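PDB 4GL6: DUF5037 domain-containing protein from Ruminococcus gnavus, which is of unknown function and belongs to the uncharacterised DUF5037 family, found here in a gut bacterium. Local coordinates for residues A[105-110]-A[123-128]. Sequence-based numbering, arbitrary orientation.
Sequences IIIPEE and KNYVDL
Tyr125 reaches from helix 122-129 to Ile105 and Ile107, which lie in the extended loop that follows strand 99-104. The backbones stay well apart, with 9.4 Å between Ile107 CA and Tyr125 CA, and no hydrogen bond joins the two segments, so the contact is made by side chains. Tyr125 CB points toward the loop, and CG stands anti to the backbone N (chi1 177°), which carries the ring away from the helix. Two isoleucine methyls approach obliquely from the same side of the ring plane, but at different places along it. Tyr125 CD1 comes within 4.1 Å of Ile107 CD1, and Tyr125 CE1 approaches that methyl to 3.6 Å. Tyr125 CE2 meets Ile105 CG2 at 4.0 Å, and Tyr125 CZ lies 3.7 Å from it. At the tip, Tyr125 OH lies 3.3 Å from Ile105 CG2, and its hydrogen bond goes to Leu139 O, just ahead of strand 140-147. With CG1 beside the backbone N (chi1 -61°) and chi2 (-57°) folding the chain at CG1, Ile107 CD1 reaches the ring, although its CB is not aimed at the helix. Leu80 of helix 75-95 touches Ile105, Ile107 and Tyr125, joining this patch to a third element. A leucine in place of Tyr125 would probably leave Leu139 O without its hydroxyl partner and the Ile105 and Ile107 methyls without the ring they rest against. The contact therefore combines two kinds of chemistry: carbon packing sets the ring against the loop, whereas the hydroxyl, at a buried residue, is satisfied by a backbone carbonyl elsewhere.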
loop_
_atom_site.group_PDB
_atom_site.type_symbol
_atom_site.label_atom_id
_atom_site.label_comp_id
_atom_site.label_asym_id
_atom_site.label_seq_id
_atom_site.Cartn_x
_atom_site.Cartn_y
_atom_site.Cartn_z
ATOM N N ILE A 105 0.819 -4.391 0.003
ATOM C CA ILE A 105 1.009 -5.753 -0.492
ATOM C C ILE A 105 2.501 -6.045 -0.472
ATOM O O ILE A 105 3.255 -5.304 -1.035
ATOM C CB ILE A 105 0.455 -5.899 -1.914
ATOM C CG1 ILE A 105 -1.079 -5.765 -1.880
ATOM C CG2 ILE A 105 0.822 -7.260 -2.522
ATOM C CD1 ILE A 105 -1.750 -5.632 -3.227
ATOM N N ILE A 106 2.903 -7.117 0.207
ATOM C CA ILE A 106 4.301 -7.544 0.330
ATOM C C ILE A 106 4.500 -8.920 -0.312
ATOM O O ILE A 106 3.953 -9.905 0.164
ATOM C CB ILE A 106 4.727 -7.624 1.808
ATOM C CG1 ILE A 106 4.674 -6.218 2.466
ATOM C CG2 ILE A 106 6.112 -8.260 1.933
ATOM C CD1 ILE A 106 5.659 -5.193 1.924
ATOM N N ILE A 107 5.303 -8.962 -1.373
ATOM C CA ILE A 107 5.648 -10.186 -2.097
ATOM C C ILE A 107 6.843 -10.825 -1.388
ATOM O O ILE A 107 7.885 -10.175 -1.283
ATOM C CB ILE A 107 6.096 -9.875 -3.536
ATOM C CG1 ILE A 107 4.977 -9.197 -4.314
ATOM C CG2 ILE A 107 6.546 -11.135 -4.264
ATOM C CD1 ILE A 107 3.678 -9.976 -4.393
ATOM N N PRO A 108 6.712 -12.073 -0.898
ATOM C CA PRO A 108 7.827 -12.738 -0.191
ATOM C C PRO A 108 8.984 -13.180 -1.117
ATOM O O PRO A 108 8.781 -13.354 -2.336
ATOM C CB PRO A 108 7.149 -13.943 0.466
ATOM C CG PRO A 108 5.992 -14.259 -0.433
ATOM C CD PRO A 108 5.543 -12.965 -1.038
ATOM N N GLU A 109 10.167 -13.374 -0.517
ATOM C CA GLU A 109 11.405 -13.755 -1.225
ATOM C C GLU A 109 11.171 -14.817 -2.299
ATOM O O GLU A 109 11.607 -14.639 -3.437
ATOM C CB GLU A 109 12.485 -14.228 -0.238
ATOM C CG GLU A 109 13.865 -14.449 -0.858
ATOM C CD GLU A 109 14.930 -14.873 0.146
ATOM O OE1 GLU A 109 14.618 -15.588 1.126
ATOM O OE2 GLU A 109 16.103 -14.504 -0.068
ATOM N N GLU A 110 10.420 -15.861 -1.936
ATOM C CA GLU A 110 10.098 -16.996 -2.825
ATOM C C GLU A 110 9.530 -16.576 -4.183
ATOM O O GLU A 110 9.851 -17.204 -5.179
ATOM C CB GLU A 110 9.100 -18.004 -2.191
ATOM C CG GLU A 110 9.496 -18.659 -0.859
ATOM C CD GLU A 110 9.031 -17.888 0.376
ATOM O OE1 GLU A 110 7.830 -17.562 0.448
ATOM O OE2 GLU A 110 9.861 -17.626 1.284
ATOM N N LYS A 123 -5.362 -12.022 -10.747
ATOM C CA LYS A 123 -5.791 -13.428 -10.772
ATOM C C LYS A 123 -4.658 -14.432 -10.418
ATOM O O LYS A 123 -4.894 -15.378 -9.669
ATOM C CB LYS A 123 -6.459 -13.800 -12.098
ATOM C CG LYS A 123 -5.642 -13.538 -13.363
ATOM C CD LYS A 123 -6.086 -14.418 -14.542
ATOM C CE LYS A 123 -5.154 -14.266 -15.739
ATOM N NZ LYS A 123 -5.341 -15.332 -16.758
ATOM N N ASN A 124 -3.443 -14.192 -10.915
ATOM C CA ASN A 124 -2.289 -15.061 -10.639
ATOM C C ASN A 124 -1.801 -14.925 -9.228
ATOM O O ASN A 124 -1.332 -15.899 -8.627
ATOM C CB ASN A 124 -1.115 -14.750 -11.571
ATOM C CG ASN A 124 -1.388 -15.123 -13.003
ATOM O OD1 ASN A 124 -2.172 -16.021 -13.292
ATOM N ND2 ASN A 124 -0.710 -14.455 -13.913
ATOM N N TYR A 125 -1.862 -13.697 -8.721
ATOM C CA TYR A 125 -1.436 -13.400 -7.366
ATOM C C TYR A 125 -2.344 -14.105 -6.353
ATOM O O TYR A 125 -1.852 -14.706 -5.405
ATOM C CB TYR A 125 -1.370 -11.882 -7.148
ATOM C CG TYR A 125 -1.010 -11.488 -5.742
ATOM C CD1 TYR A 125 0.186 -11.912 -5.166
ATOM C CD2 TYR A 125 -1.856 -10.668 -4.978
ATOM C CE1 TYR A 125 0.529 -11.545 -3.850
ATOM C CE2 TYR A 125 -1.524 -10.296 -3.658
ATOM C CZ TYR A 125 -0.337 -10.744 -3.109
ATOM O OH TYR A 125 -0.022 -10.378 -1.854
ATOM N N VAL A 126 -3.653 -14.003 -6.567
ATOM C CA VAL A 126 -4.660 -14.680 -5.735
ATOM C C VAL A 126 -4.469 -16.194 -5.755
ATOM O O VAL A 126 -4.594 -16.846 -4.724
ATOM C CB VAL A 126 -6.102 -14.327 -6.181
ATOM C CG1 VAL A 126 -7.142 -15.236 -5.528
ATOM C CG2 VAL A 126 -6.402 -12.866 -5.885
ATOM N N ASP A 127 -4.192 -16.739 -6.935
ATOM C CA ASP A 127 -3.912 -18.175 -7.099
ATOM C C ASP A 127 -2.695 -18.571 -6.254
ATOM O O ASP A 127 -2.731 -19.590 -5.567
ATOM C CB ASP A 127 -3.696 -18.535 -8.583
ATOM C CG ASP A 127 -3.021 -19.893 -8.767
ATOM O OD1 ASP A 127 -3.634 -20.914 -8.380
ATOM O OD2 ASP A 127 -1.865 -19.928 -9.268
ATOM N N LEU A 128 -1.634 -17.771 -6.323
ATOM C CA LEU A 128 -0.435 -18.028 -5.533
ATOM C C LEU A 128 -0.737 -17.972 -4.029
ATOM O O LEU A 128 -0.294 -18.843 -3.281
ATOM C CB LEU A 128 0.706 -17.072 -5.910
ATOM C CG LEU A 128 1.652 -17.474 -7.047
ATOM C CD1 LEU A 128 0.979 -18.003 -8.322
ATOM C CD2 LEU A 128 2.514 -16.255 -7.338
#